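PDB 4GI5: quinone reductase from Klebsiella pneumoniae subsp. pneumoniae, which binds flavin-adenine dinucleotide and, judging by its family, probably reduces quinones with NADH or NADPH as electron donor. Local coordinates for residues B[42-47]-B[233-238]; B[210-215]-B[245-250]. All coordinates share one frame; numbering follows the deposited sequence.

Contact 1: B[42-47]-B[233-238]; sequences KNFAIR and ALAERL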
ATOM      1  N   LYS B  42      16.299  -8.536 -11.626  1.00 17.14           N
ATOM      2  CA  LYS B  42      15.881  -9.816 -11.096  1.00 17.39           C
ATOM      3  C   LYS B  42      16.859 -10.916 -11.622  1.00 17.71           C
ATOM      4  O   LYS B  42      17.362 -11.738 -10.869  1.00 17.90           O
ATOM      5  CB  LYS B  42      14.487 -10.164 -11.567  1.00 18.48           C
ATOM      6  CG  LYS B  42      14.152 -11.661 -11.363  1.00 22.19           C
ATOM      7  CD  LYS B  42      12.898 -12.195 -11.923  1.00 27.42           C
ATOM      8  CE  LYS B  42      12.692 -11.876 -13.352  1.00 32.02           C
ATOM      9  NZ  LYS B  42      13.074 -13.072 -14.165  1.00 36.48           N
ATOM     10  N   ASN B  43      17.093 -10.884 -12.919  1.00 18.24           N
ATOM     11  CA  ASN B  43      17.966 -11.937 -13.479  1.00 20.58           C
ATOM     12  C   ASN B  43      19.374 -11.841 -12.963  1.00 19.39           C
ATOM     13  O   ASN B  43      19.957 -12.888 -12.637  1.00 21.90           O
ATOM     14  CB  ASN B  43      17.884 -11.937 -14.993  1.00 21.90           C
ATOM     15  CG  ASN B  43      16.526 -12.392 -15.496  1.00 21.26           C
ATOM     16  OD1 ASN B  43      15.725 -13.154 -14.883  1.00 27.02           O
ATOM     17  ND2 ASN B  43      16.257 -11.907 -16.625  1.00 27.07           N
ATOM     18  N   PHE B  44      19.892 -10.630 -12.788  1.00 18.60           N
ATOM     19  CA  PHE B  44      21.157 -10.374 -12.174  1.00 22.57           C
ATOM     20  C   PHE B  44      21.188 -10.936 -10.795  1.00 26.18           C
ATOM     21  O   PHE B  44      22.167 -11.598 -10.383  1.00 20.58           O
ATOM     22  CB  PHE B  44      21.491  -8.875 -12.206  1.00 19.84           C
ATOM     23  CG  PHE B  44      22.799  -8.535 -11.594  1.00 22.95           C
ATOM     24  CD1 PHE B  44      23.964  -8.566 -12.411  1.00 26.88           C
ATOM     25  CD2 PHE B  44      22.920  -8.338 -10.249  1.00 23.21           C
ATOM     26  CE1 PHE B  44      25.202  -8.324 -11.851  1.00 28.98           C
ATOM     27  CE2 PHE B  44      24.161  -8.101  -9.636  1.00 30.79           C
ATOM     28  CZ  PHE B  44      25.309  -8.069 -10.453  1.00 31.29           C
ATOM     29  N   ALA B  45      20.150 -10.636  -9.969  1.00 20.19           N
ATOM     30  CA  ALA B  45      20.187 -11.078  -8.585  1.00 19.75           C
ATOM     31  C   ALA B  45      20.162 -12.595  -8.467  1.00 18.56           C
ATOM     32  O   ALA B  45      20.923 -13.180  -7.645  1.00 19.76           O
ATOM     33  CB  ALA B  45      18.966 -10.546  -7.799  1.00 21.43           C
ATOM     34  N   ILE B  46      19.327 -13.218  -9.270  1.00 18.29           N
ATOM     35  CA  ILE B  46      19.173 -14.685  -9.205  1.00 21.57           C
ATOM     36  C   ILE B  46      20.559 -15.298  -9.584  1.00 23.07           C
ATOM     37  O   ILE B  46      21.088 -16.167  -8.820  1.00 22.85           O
ATOM     38  CB  ILE B  46      18.160 -15.174 -10.178  1.00 21.51           C
ATOM     39  CG1 ILE B  46      16.724 -14.837  -9.703  1.00 19.50           C
ATOM     40  CG2 ILE B  46      18.135 -16.702 -10.283  1.00 23.98           C
ATOM     41  CD1 ILE B  46      15.701 -14.998 -10.746  1.00 20.61           C
ATOM     42  N   ARG B  47      21.113 -14.824 -10.684  1.00 21.37           N
ATOM     43  CA  ARG B  47      22.464 -15.376 -11.071  1.00 23.67           C
ATOM     44  C   ARG B  47      23.530 -15.098 -10.077  1.00 24.99           C
ATOM     45  O   ARG B  47      24.413 -15.990  -9.809  1.00 24.28           O
ATOM     46  CB  ARG B  47      22.842 -14.946 -12.463  1.00 27.20           C
ATOM     47  CG  ARG B  47      21.884 -15.449 -13.473  1.00 31.55           C
ATOM     48  CD  ARG B  47      22.366 -15.124 -14.891  1.00 43.42           C
ATOM     49  NE  ARG B  47      21.227 -15.232 -15.824  1.00 52.10           N
ATOM     50  CZ  ARG B  47      20.676 -14.204 -16.499  1.00 54.10           C
ATOM     51  NH1 ARG B  47      21.137 -12.942 -16.352  1.00 52.56           N
ATOM     52  NH2 ARG B  47      19.635 -14.432 -17.306  1.00 58.07           N
ATOM     53  N   ALA B 233      25.555  -1.842  -6.749  1.00 22.32           N
ATOM     54  CA  ALA B 233      24.851  -1.672  -5.441  1.00 21.64           C
ATOM     55  C   ALA B 233      24.080  -2.930  -5.041  1.00 18.16           C
ATOM     56  O   ALA B 233      24.167  -3.365  -3.909  1.00 19.33           O
ATOM     57  CB  ALA B 233      23.937  -0.412  -5.510  1.00 21.63           C
ATOM     58  N   LEU B 234      23.387  -3.533  -6.017  1.00 16.98           N
ATOM     59  CA  LEU B 234      22.673  -4.736  -5.817  1.00 18.01           C
ATOM     60  C   LEU B 234      23.622  -5.892  -5.384  1.00 20.88           C
ATOM     61  O   LEU B 234      23.386  -6.606  -4.455  1.00 18.28           O
ATOM     62  CB  LEU B 234      21.847  -5.031  -7.052  1.00 19.35           C
ATOM     63  CG  LEU B 234      21.104  -6.346  -7.096  1.00 19.38           C
ATOM     64  CD1 LEU B 234      20.157  -6.516  -5.951  1.00 21.17           C
ATOM     65  CD2 LEU B 234      20.269  -6.447  -8.386  1.00 21.41           C
ATOM     66  N   ALA B 235      24.719  -6.031  -6.092  1.00 20.82           N
ATOM     67  CA  ALA B 235      25.593  -7.136  -5.784  1.00 20.30           C
ATOM     68  C   ALA B 235      26.133  -6.965  -4.366  1.00 20.21           C
ATOM     69  O   ALA B 235      26.259  -7.973  -3.633  1.00 22.59           O
ATOM     70  CB  ALA B 235      26.742  -7.178  -6.889  1.00 23.41           C
ATOM     71  N   GLU B 236      26.432  -5.756  -3.983  1.00 20.32           N
ATOM     72  CA  GLU B 236      26.980  -5.448  -2.635  1.00 24.16           C
ATOM     73  C   GLU B 236      25.963  -5.805  -1.577  1.00 23.99           C
ATOM     74  O   GLU B 236      26.293  -6.414  -0.587  1.00 22.30           O
ATOM     75  CB  GLU B 236      27.470  -3.979  -2.521  1.00 27.46           C
ATOM     76  CG  GLU B 236      27.578  -3.299  -1.145  1.00 42.39           C
ATOM     77  CD  GLU B 236      28.387  -3.971  -0.115  1.00 54.58           C
ATOM     78  OE1 GLU B 236      29.335  -4.689  -0.503  1.00 82.83           O
ATOM     79  OE2 GLU B 236      28.105  -3.742   1.107  1.00 53.39           O
ATOM     80  N   ARG B 237      24.660  -5.491  -1.808  1.00 22.91           N
ATOM     81  CA  ARG B 237      23.663  -5.960  -0.864  1.00 19.88           C
ATOM     82  C   ARG B 237      23.488  -7.452  -0.778  1.00 19.54           C
ATOM     83  O   ARG B 237      23.323  -8.046   0.300  1.00 21.81           O
ATOM     84  CB  ARG B 237      22.247  -5.256  -1.153  1.00 16.95           C
ATOM     85  CG  ARG B 237      22.246  -3.747  -1.019  1.00 16.83           C
ATOM     86  CD  ARG B 237      22.669  -3.140   0.344  1.00 20.04           C
ATOM     87  NE  ARG B 237      21.996  -3.867   1.359  1.00 21.03           N
ATOM     88  CZ  ARG B 237      20.792  -3.500   1.876  1.00 20.17           C
ATOM     89  NH1 ARG B 237      20.218  -2.446   1.428  1.00 19.25           N
ATOM     90  NH2 ARG B 237      20.205  -4.254   2.734  1.00 19.77           N
ATOM     91  N   LEU B 238      23.513  -8.113  -1.923  1.00 18.78           N
ATOM     92  CA  LEU B 238      23.355  -9.532  -1.940  1.00 19.93           C
ATOM     93  C   LEU B 238      24.571 -10.270  -1.283  1.00 21.92           C
ATOM     94  O   LEU B 238      24.412 -11.342  -0.733  1.00 23.22           O
ATOM     95  CB  LEU B 238      23.183  -9.963  -3.408  1.00 21.58           C
ATOM     96  CG  LEU B 238      21.861  -9.530  -4.075  1.00 21.93           C
ATOM     97  CD1 LEU B 238      21.884  -9.920  -5.525  1.00 21.45           C
ATOM     98  CD2 LEU B 238      20.609 -10.070  -3.366  1.00 21.63           C
TER
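Phe44 and Ala45 of segment 42-47 meet Leu234, Ala235 and Leu238 of segment 233-238. All contacts across the pair are apolar. The Phe44 ring does most of the reaching. Its CG lies anti to the backbone N (chi1 -179°), which carries the ring out toward the second helix. There CE2 comes to 3.9 Å from Ala235 CB, and this methyl sits at the ring edge, in the ring plane. Leu234 and Phe44 run past each other in opposite directions, with Phe44 CD2 and Leu234 CD2 closest, at 3.8 Å.

At Ala45 a leucine comes close to the helix backbone: Leu238 CD1 lies 3.7 Å from Ala45 CA and 3.8 Å from Ala45 CB. Leu234 CD2 touches the same Ala45 CB more loosely, at 4.3 Å.

The segments belong to helices 37-51 and 224-239, the first and last helices of the chain, both in its flavodoxin-like fold. They lie on one face of its parallel sheet. The axes of the two segments come within 10.3 Å and cross at -35°, with both helices running roughly the same way. Leu234 also packs on Ile172 and Leu214 of the sheet, and Leu238 on Ile117, so both leucines lie between the helices and the sheet.

A polar interaction lies within the first helix. Lys42 NZ donates to Asn43 OD1 at 2.7 Å and stands 33° out of the carbonyl plane. Lys42 also makes a cation-pi contact with Tyr29.

Contact 2: B[210-215]-B[245-250]; sequences VLPPLV and EPIPFR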
ATOM      1  N   VAL B 210      14.242  -7.198   9.398  1.00 16.49           N
ATOM      2  CA  VAL B 210      14.131  -6.484   8.165  1.00 17.14           C
ATOM      3  C   VAL B 210      15.439  -5.733   7.888  1.00 15.89           C
ATOM      4  O   VAL B 210      15.913  -4.941   8.705  1.00 19.78           O
ATOM      5  CB  VAL B 210      12.977  -5.471   8.245  1.00 16.67           C
ATOM      6  CG1 VAL B 210      12.766  -4.840   6.873  1.00 17.10           C
ATOM      7  CG2 VAL B 210      11.734  -6.181   8.826  1.00 18.71           C
ATOM      8  N   LEU B 211      16.045  -6.013   6.754  1.00 16.89           N
ATOM      9  CA  LEU B 211      17.216  -5.274   6.364  1.00 17.41           C
ATOM     10  C   LEU B 211      16.848  -3.942   5.772  1.00 18.09           C
ATOM     11  O   LEU B 211      15.754  -3.794   5.193  1.00 17.61           O
ATOM     12  CB  LEU B 211      18.018  -6.101   5.373  1.00 19.34           C
ATOM     13  CG  LEU B 211      18.317  -7.520   5.783  1.00 21.97           C
ATOM     14  CD1 LEU B 211      19.198  -8.116   4.746  1.00 25.94           C
ATOM     15  CD2 LEU B 211      19.052  -7.507   7.074  1.00 27.93           C
ATOM     16  N   PRO B 212      17.751  -2.944   5.795  1.00 16.95           N
ATOM     17  CA  PRO B 212      17.512  -1.684   5.080  1.00 18.02           C
ATOM     18  C   PRO B 212      17.199  -1.922   3.631  1.00 15.97           C
ATOM     19  O   PRO B 212      17.781  -2.858   3.044  1.00 16.82           O
ATOM     20  CB  PRO B 212      18.852  -0.921   5.217  1.00 20.13           C
ATOM     21  CG  PRO B 212      19.403  -1.459   6.493  1.00 22.13           C
ATOM     22  CD  PRO B 212      19.090  -2.925   6.474  1.00 20.02           C
ATOM     23  N   PRO B 213      16.219  -1.224   3.097  1.00 15.44           N
ATOM     24  CA  PRO B 213      15.828  -1.475   1.706  1.00 15.13           C
ATOM     25  C   PRO B 213      16.887  -1.016   0.721  1.00 15.59           C
ATOM     26  O   PRO B 213      17.639  -0.099   1.051  1.00 16.73           O
ATOM     27  CB  PRO B 213      14.564  -0.643   1.579  1.00 15.68           C
ATOM     28  CG  PRO B 213      14.737   0.502   2.547  1.00 15.34           C
ATOM     29  CD  PRO B 213      15.450  -0.126   3.684  1.00 15.53           C
ATOM     30  N   LEU B 214      16.873  -1.602  -0.462  1.00 15.89           N
ATOM     31  CA  LEU B 214      17.671  -1.128  -1.571  1.00 16.39           C
ATOM     32  C   LEU B 214      16.720  -0.388  -2.521  1.00 15.79           C
ATOM     33  O   LEU B 214      15.798  -1.007  -3.053  1.00 15.56           O
ATOM     34  CB  LEU B 214      18.238  -2.329  -2.287  1.00 15.34           C
ATOM     35  CG  LEU B 214      19.038  -1.981  -3.531  1.00 16.99           C
ATOM     36  CD1 LEU B 214      20.169  -1.003  -3.254  1.00 18.27           C
ATOM     37  CD2 LEU B 214      19.585  -3.253  -4.124  1.00 18.54           C
ATOM     38  N   VAL B 215      16.852   0.894  -2.547  1.00 14.24           N
ATOM     39  CA  VAL B 215      16.006   1.743  -3.366  1.00 13.70           C
ATOM     40  C   VAL B 215      16.802   2.529  -4.407  1.00 14.57           C
ATOM     41  O   VAL B 215      17.796   3.222  -4.091  1.00 14.33           O
ATOM     42  CB  VAL B 215      15.220   2.769  -2.509  1.00 13.51           C
ATOM     43  CG1 VAL B 215      14.242   3.578  -3.339  1.00 14.92           C
ATOM     44  CG2 VAL B 215      14.535   2.033  -1.378  1.00 16.92           C
ATOM     45  N   GLU B 245      23.281  -5.093   9.371  1.00 22.32           N
ATOM     46  CA  GLU B 245      22.504  -4.959  10.612  1.00 24.66           C
ATOM     47  C   GLU B 245      21.001  -4.711  10.178  1.00 20.25           C
ATOM     48  O   GLU B 245      20.780  -3.809   9.430  1.00 20.29           O
ATOM     49  CB  GLU B 245      22.949  -3.706  11.345  1.00 28.86           C
ATOM     50  CG  GLU B 245      22.387  -3.559  12.710  1.00 43.01           C
ATOM     51  CD  GLU B 245      22.981  -4.631  13.625  1.00 55.44           C
ATOM     52  OE1 GLU B 245      24.149  -5.052  13.352  1.00 59.27           O
ATOM     53  OE2 GLU B 245      22.272  -5.053  14.573  1.00 54.53           O
ATOM     54  N   PRO B 246      20.089  -5.459  10.772  1.00 21.57           N
ATOM     55  CA  PRO B 246      18.651  -5.115  10.553  1.00 20.89           C
ATOM     56  C   PRO B 246      18.224  -3.825  11.057  1.00 21.82           C
ATOM     57  O   PRO B 246      18.799  -3.246  11.955  1.00 21.78           O
ATOM     58  CB  PRO B 246      17.895  -6.221  11.251  1.00 22.07           C
ATOM     59  CG  PRO B 246      18.905  -7.331  11.453  1.00 29.71           C
ATOM     60  CD  PRO B 246      20.243  -6.622  11.623  1.00 23.83           C
ATOM     61  N   ILE B 247      17.127  -3.302  10.493  1.00 16.93           N
ATOM     62  CA  ILE B 247      16.491  -2.106  11.042  1.00 16.97           C
ATOM     63  C   ILE B 247      16.091  -2.449  12.497  1.00 15.76           C
ATOM     64  O   ILE B 247      15.428  -3.479  12.752  1.00 16.29           O
ATOM     65  CB  ILE B 247      15.208  -1.765  10.222  1.00 15.43           C
ATOM     66  CG1 ILE B 247      15.585  -1.492   8.770  1.00 17.34           C
ATOM     67  CG2 ILE B 247      14.436  -0.602  10.805  1.00 17.82           C
ATOM     68  CD1 ILE B 247      14.364  -1.353   7.808  1.00 17.76           C
ATOM     69  N   PRO B 248      16.384  -1.535  13.445  1.00 16.93           N
ATOM     70  CA  PRO B 248      16.265  -1.929  14.884  1.00 18.65           C
ATOM     71  C   PRO B 248      14.799  -1.587  15.404  1.00 18.30           C
ATOM     72  O   PRO B 248      14.567  -0.767  16.307  1.00 18.41           O
ATOM     73  CB  PRO B 248      17.353  -1.034  15.567  1.00 17.12           C
ATOM     74  CG  PRO B 248      17.326   0.211  14.788  1.00 20.16           C
ATOM     75  CD  PRO B 248      17.225  -0.308  13.317  1.00 20.30           C
ATOM     76  N   PHE B 249      13.808  -2.173  14.735  1.00 16.37           N
ATOM     77  CA  PHE B 249      12.461  -1.994  15.147  1.00 16.30           C
ATOM     78  C   PHE B 249      12.279  -2.597  16.572  1.00 16.13           C
ATOM     79  O   PHE B 249      12.840  -3.671  16.893  1.00 16.47           O
ATOM     80  CB  PHE B 249      11.484  -2.691  14.203  1.00 16.72           C
ATOM     81  CG  PHE B 249      11.371  -2.044  12.839  1.00 14.96           C
ATOM     82  CD1 PHE B 249      10.975  -0.719  12.713  1.00 14.80           C
ATOM     83  CD2 PHE B 249      11.422  -2.822  11.733  1.00 14.44           C
ATOM     84  CE1 PHE B 249      10.770  -0.139  11.451  1.00 17.06           C
ATOM     85  CE2 PHE B 249      11.200  -2.231  10.461  1.00 15.34           C
ATOM     86  CZ  PHE B 249      10.861  -0.960  10.344  1.00 16.36           C
ATOM     87  N   ARG B 250      11.400  -1.990  17.347  1.00 16.17           N
ATOM     88  CA  ARG B 250      11.165  -2.383  18.739  1.00 17.23           C
ATOM     89  C   ARG B 250      10.208  -3.569  18.803  1.00 16.85           C
ATOM     90  O   ARG B 250       9.108  -3.548  18.163  1.00 15.50           O
ATOM     91  CB  ARG B 250      10.640  -1.243  19.563  1.00 15.87           C
ATOM     92  CG  ARG B 250      11.567  -0.076  19.748  1.00 18.65           C
ATOM     93  CD  ARG B 250      10.904   0.928  20.620  1.00 21.56           C
ATOM     94  NE  ARG B 250      11.620   2.180  20.701  1.00 21.31           N
ATOM     95  CZ  ARG B 250      12.643   2.378  21.522  1.00 28.01           C
ATOM     96  NH1 ARG B 250      13.058   1.387  22.316  1.00 26.98           N
ATOM     97  NH2 ARG B 250      13.165   3.561  21.562  1.00 30.42           N
TER
HETATM   98  O   HOH W   1      14.101  -5.698  11.847  1.00 17.90           O
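The side chains of Ile247 and Val210 cross at a slant, beside the backbone hydrogen bond that joins the same two residues. Ile247 has CG1 anti to its carbonyl carbon (chi1 -61°). This swings the longer branch back over the other segment, with CG1 3.5 Å from Val210 O. CD1 then reaches Val210 CG1 at 3.9 Å and lies near Leu211 O.

The other branch of Ile247 turns to its own segment. CG2 sits over the centre of the Phe249 ring, 3.5 Å above the plane, a position consistent with a CH-pi contact. Val210 CG2 comes to the edge of that ring, 4.3 Å from CE2. The ring also meets His200 edge-to-face, and Leu203 and Phe204 of helix 196-204 pack on Val210.

Pro212 lies further along, with its CD 3.5 Å from Glu245 O. Next to it, Leu211 CD2 lies 4.2 Å from Pro246 CA.

The segments are joined near the start of strand 209-216, the edge strand of the flavodoxin-like sheet within this chain. The loop after helix 224-239 passes across it, with the touching parts 109° apart. Ile247 N donates to Val210 O at 2.7 Å, with a C=O...N angle of 176°. A water accepts from Val210 N and donates to Ile247 O. All four backbone N and O atoms of Val210 and Ile247 thus have a partner, one pair directly and the other through the water, with apolar side chains packed beside them.

In the fold
Contact 1 and contact 2 have centres 18 Å apart and meet through helix 224-239 and strand 209-216, which follow each other in the chain. Arg237, on the helix of contact 1, reaches the Pro212-Pro213 part of contact 2, where its NH2 lies 2.8 Å from Pro212 O in a probable hydrogen bond. Leu234 CD1 packs on Leu214 CD2 at 3.8 Å. Contact 1 is nearer the cofactor: the Phe44 side chain is about 9 Å from the bound FAD, and the Leu234 side chain is about 9 Å from those of FAD-binding Asn38 and Thr174. In contact 2, the Pro213 side chain is about 14 Å from an FAD. Neither contact is touched by the other subunit.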